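Local coordinates for hypothetical protein SP2199 (PDB 2IBO), which is of unknown function but belongs to the thiamine-binding protein family of the MTH1187-YkoF clan, consistent with a role in binding thiamine or a related compound, at residues 3-8 against 74-79. Numbering follows the deposited sequence.
Sequences ASIALQ and VKINVG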
ATOM      1  N   ALA A   3       0.579 -18.509  -3.294  1.00 18.85           N
ATOM      2  CA  ALA A   3       0.709 -17.060  -3.255  1.00 15.80           C
ATOM      3  C   ALA A   3      -0.572 -16.348  -3.638  1.00 14.52           C
ATOM      4  O   ALA A   3      -1.402 -16.881  -4.362  1.00 14.73           O
ATOM      5  CB  ALA A   3       1.821 -16.623  -4.166  1.00 12.73           C
ATOM      6  N   SER A   4      -0.734 -15.136  -3.133  1.00 23.71           N
ATOM      7  CA  SER A   4      -1.905 -14.346  -3.452  1.00 24.69           C
ATOM      8  C   SER A   4      -1.386 -12.959  -3.804  1.00 24.75           C
ATOM      9  O   SER A   4      -0.459 -12.461  -3.169  1.00 25.63           O
ATOM     10  CB  SER A   4      -2.861 -14.284  -2.266  1.00 27.54           C
ATOM     11  OG  SER A   4      -4.142 -13.847  -2.686  1.00 30.04           O
ATOM     12  N   ILE A   5      -1.985 -12.355  -4.824  1.00 27.39           N
ATOM     13  CA  ILE A   5      -1.595 -11.047  -5.332  1.00 25.92           C
ATOM     14  C   ILE A   5      -2.828 -10.177  -5.435  1.00 26.45           C
ATOM     15  O   ILE A   5      -3.856 -10.612  -5.950  1.00 28.33           O
ATOM     16  CB  ILE A   5      -0.974 -11.203  -6.750  1.00 17.95           C
ATOM     17  CG1 ILE A   5       0.393 -11.859  -6.632  1.00 17.57           C
ATOM     18  CG2 ILE A   5      -0.910  -9.880  -7.480  1.00 15.73           C
ATOM     19  CD1 ILE A   5       1.321 -11.105  -5.728  1.00 20.74           C
ATOM     20  N   ALA A   6      -2.737  -8.954  -4.931  1.00 15.98           N
ATOM     21  CA  ALA A   6      -3.850  -8.017  -5.008  1.00 15.10           C
ATOM     22  C   ALA A   6      -3.334  -6.918  -5.921  1.00 15.81           C
ATOM     23  O   ALA A   6      -2.240  -6.385  -5.704  1.00 16.09           O
ATOM     24  CB  ALA A   6      -4.167  -7.474  -3.631  1.00 21.04           C
ATOM     25  N   LEU A   7      -4.081  -6.594  -6.967  1.00 18.81           N
ATOM     26  CA  LEU A   7      -3.615  -5.564  -7.900  1.00 20.76           C
ATOM     27  C   LEU A   7      -4.586  -4.402  -8.077  1.00 21.05           C
ATOM     28  O   LEU A   7      -5.810  -4.589  -8.186  1.00 20.97           O
ATOM     29  CB  LEU A   7      -3.307  -6.190  -9.276  1.00 23.41           C
ATOM     30  CG  LEU A   7      -2.845  -5.256 -10.415  1.00 23.91           C
ATOM     31  CD1 LEU A   7      -1.440  -4.665 -10.098  1.00 22.82           C
ATOM     32  CD2 LEU A   7      -2.831  -6.029 -11.731  1.00 21.13           C
ATOM     33  N   GLN A   8      -4.016  -3.201  -8.073  1.00 18.02           N
ATOM     34  CA  GLN A   8      -4.767  -1.968  -8.269  1.00 20.06           C
ATOM     35  C   GLN A   8      -3.970  -1.123  -9.234  1.00 19.38           C
ATOM     36  O   GLN A   8      -2.814  -0.784  -8.971  1.00 17.89           O
ATOM     37  CB  GLN A   8      -4.932  -1.183  -6.974  1.00 28.06           C
ATOM     38  CG  GLN A   8      -5.555   0.175  -7.209  1.00 30.64           C
ATOM     39  CD  GLN A   8      -5.725   0.985  -5.939  1.00 35.96           C
ATOM     40  OE1 GLN A   8      -6.483   1.960  -5.914  1.00 36.27           O
ATOM     41  NE2 GLN A   8      -5.017   0.593  -4.875  1.00 37.14           N
ATOM     42  N   VAL A  74       0.533  -3.081  -5.317  1.00 17.26           N
ATOM     43  CA  VAL A  74       0.424  -4.526  -5.359  1.00 16.73           C
ATOM     44  C   VAL A  74       0.656  -5.071  -3.968  1.00 17.10           C
ATOM     45  O   VAL A  74       1.493  -4.556  -3.230  1.00 17.69           O
ATOM     46  CB  VAL A  74       1.467  -5.157  -6.310  1.00 18.15           C
ATOM     47  CG1 VAL A  74       1.232  -6.655  -6.403  1.00 18.01           C
ATOM     48  CG2 VAL A  74       1.369  -4.527  -7.682  1.00 17.41           C
ATOM     49  N   LYS A  75      -0.106  -6.097  -3.610  1.00 29.70           N
ATOM     50  CA  LYS A  75       0.040  -6.753  -2.325  1.00 29.74           C
ATOM     51  C   LYS A  75       0.396  -8.179  -2.656  1.00 31.71           C
ATOM     52  O   LYS A  75      -0.254  -8.812  -3.493  1.00 32.97           O
ATOM     53  CB  LYS A  75      -1.268  -6.751  -1.541  1.00 17.53           C
ATOM     54  CG  LYS A  75      -1.574  -5.475  -0.833  1.00 14.85           C
ATOM     55  CD  LYS A  75      -2.980  -5.522  -0.266  1.00 16.01           C
ATOM     56  CE  LYS A  75      -3.387  -4.169   0.283  1.00 15.89           C
ATOM     57  NZ  LYS A  75      -4.821  -4.184   0.680  1.00 19.14           N
ATOM     58  N   ILE A  76       1.443  -8.679  -2.023  1.00 25.08           N
ATOM     59  CA  ILE A  76       1.826 -10.050  -2.254  1.00 24.99           C
ATOM     60  C   ILE A  76       1.801 -10.757  -0.918  1.00 25.01           C
ATOM     61  O   ILE A  76       2.134 -10.175   0.119  1.00 26.56           O
ATOM     62  CB  ILE A  76       3.221 -10.135  -2.889  1.00 22.81           C
ATOM     63  CG1 ILE A  76       3.266  -9.195  -4.111  1.00 23.37           C
ATOM     64  CG2 ILE A  76       3.536 -11.593  -3.257  1.00 22.52           C
ATOM     65  CD1 ILE A  76       4.491  -9.319  -4.994  1.00 21.49           C
ATOM     66  N   ASN A  77       1.362 -12.006  -0.940  1.00 24.88           N
ATOM     67  CA  ASN A  77       1.304 -12.823   0.265  1.00 24.92           C
ATOM     68  C   ASN A  77       1.814 -14.197  -0.173  1.00 24.97           C
ATOM     69  O   ASN A  77       1.165 -14.881  -0.961  1.00 24.53           O
ATOM     70  CB  ASN A  77      -0.141 -12.891   0.781  1.00 14.16           C
ATOM     71  CG  ASN A  77      -0.279 -13.694   2.059  1.00 13.79           C
ATOM     72  OD1 ASN A  77       0.666 -13.813   2.834  1.00 10.55           O
ATOM     73  ND2 ASN A  77      -1.465 -14.228   2.296  1.00 17.01           N
ATOM     74  N   VAL A  78       2.994 -14.573   0.318  1.00 31.46           N
ATOM     75  CA  VAL A  78       3.618 -15.849  -0.035  1.00 33.84           C
ATOM     76  C   VAL A  78       3.925 -16.753   1.148  1.00 35.40           C
ATOM     77  O   VAL A  78       4.115 -16.280   2.274  1.00 34.47           O
ATOM     78  CB  VAL A  78       4.954 -15.645  -0.803  1.00 24.89           C
ATOM     79  CG1 VAL A  78       4.669 -15.204  -2.209  1.00 24.68           C
ATOM     80  CG2 VAL A  78       5.848 -14.611  -0.074  1.00 23.00           C
ATOM     81  N   GLY A  79       3.994 -18.054   0.860  1.00 31.90           N
ATOM     82  CA  GLY A  79       4.285 -19.051   1.873  1.00 34.93           C
ATOM     83  C   GLY A  79       3.045 -19.825   2.261  1.00 37.05           C
ATOM     84  O   GLY A  79       2.121 -19.968   1.456  1.00 36.07           O
TER
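S4 with N77, and A6 with K75, each exchange two backbone hydrogen bonds, and the strands 3-8 and 74-79 run antiparallel at 174° with their axes 4.6 Å apart at closest. S4 N gives to N77 O at 2.9 Å and A6 N to K75 O at 2.9 Å; the reverse bonds complete both pairs. A3–V78, I5–I76 and L7–V74 are the non-hydrogen-bonded pairs, where alpha carbons lend CA-H...O contacts, as between I5 CA and K75 O at 3.2 Å.

Because successive residues of a strand face opposite sides, one face can be apolar under a helix while the other meets a partner subunit. On the apolar one, V74 straddles two neighbours: CG1, anti to its own backbone N (chi1 -175°), meets I5 CG2 at 4.0 Å, whereas CG2 reaches L7 CD1 at 3.7 Å. I5 and I76 lie alongside and point the same way, and A3 CB touches V78 CG1 at 3.7 Å. On the other face A6 CB sits 3.6 Å from K75 CB, and the extended lysine leads its amine away to salt bridges with E42 and with E42 of the third subunit. S4 OG is hydrogen-bonded to L45 O of the neighbouring strand, which satisfies this buried hydroxyl.

The contact joins the first and last strands of a ferredoxin-like antiparallel sheet: 2-11 is interior, lying between 43-46 and 70-79, and helix 49-64 packs on the apolar face through F49, L52 and M53. Strand 70-79, outermost within the chain, pairs antiparallel with a strand of the second subunit, so the sheet continues across that interface; F41 of the third subunit packs on S4, A6 and N77.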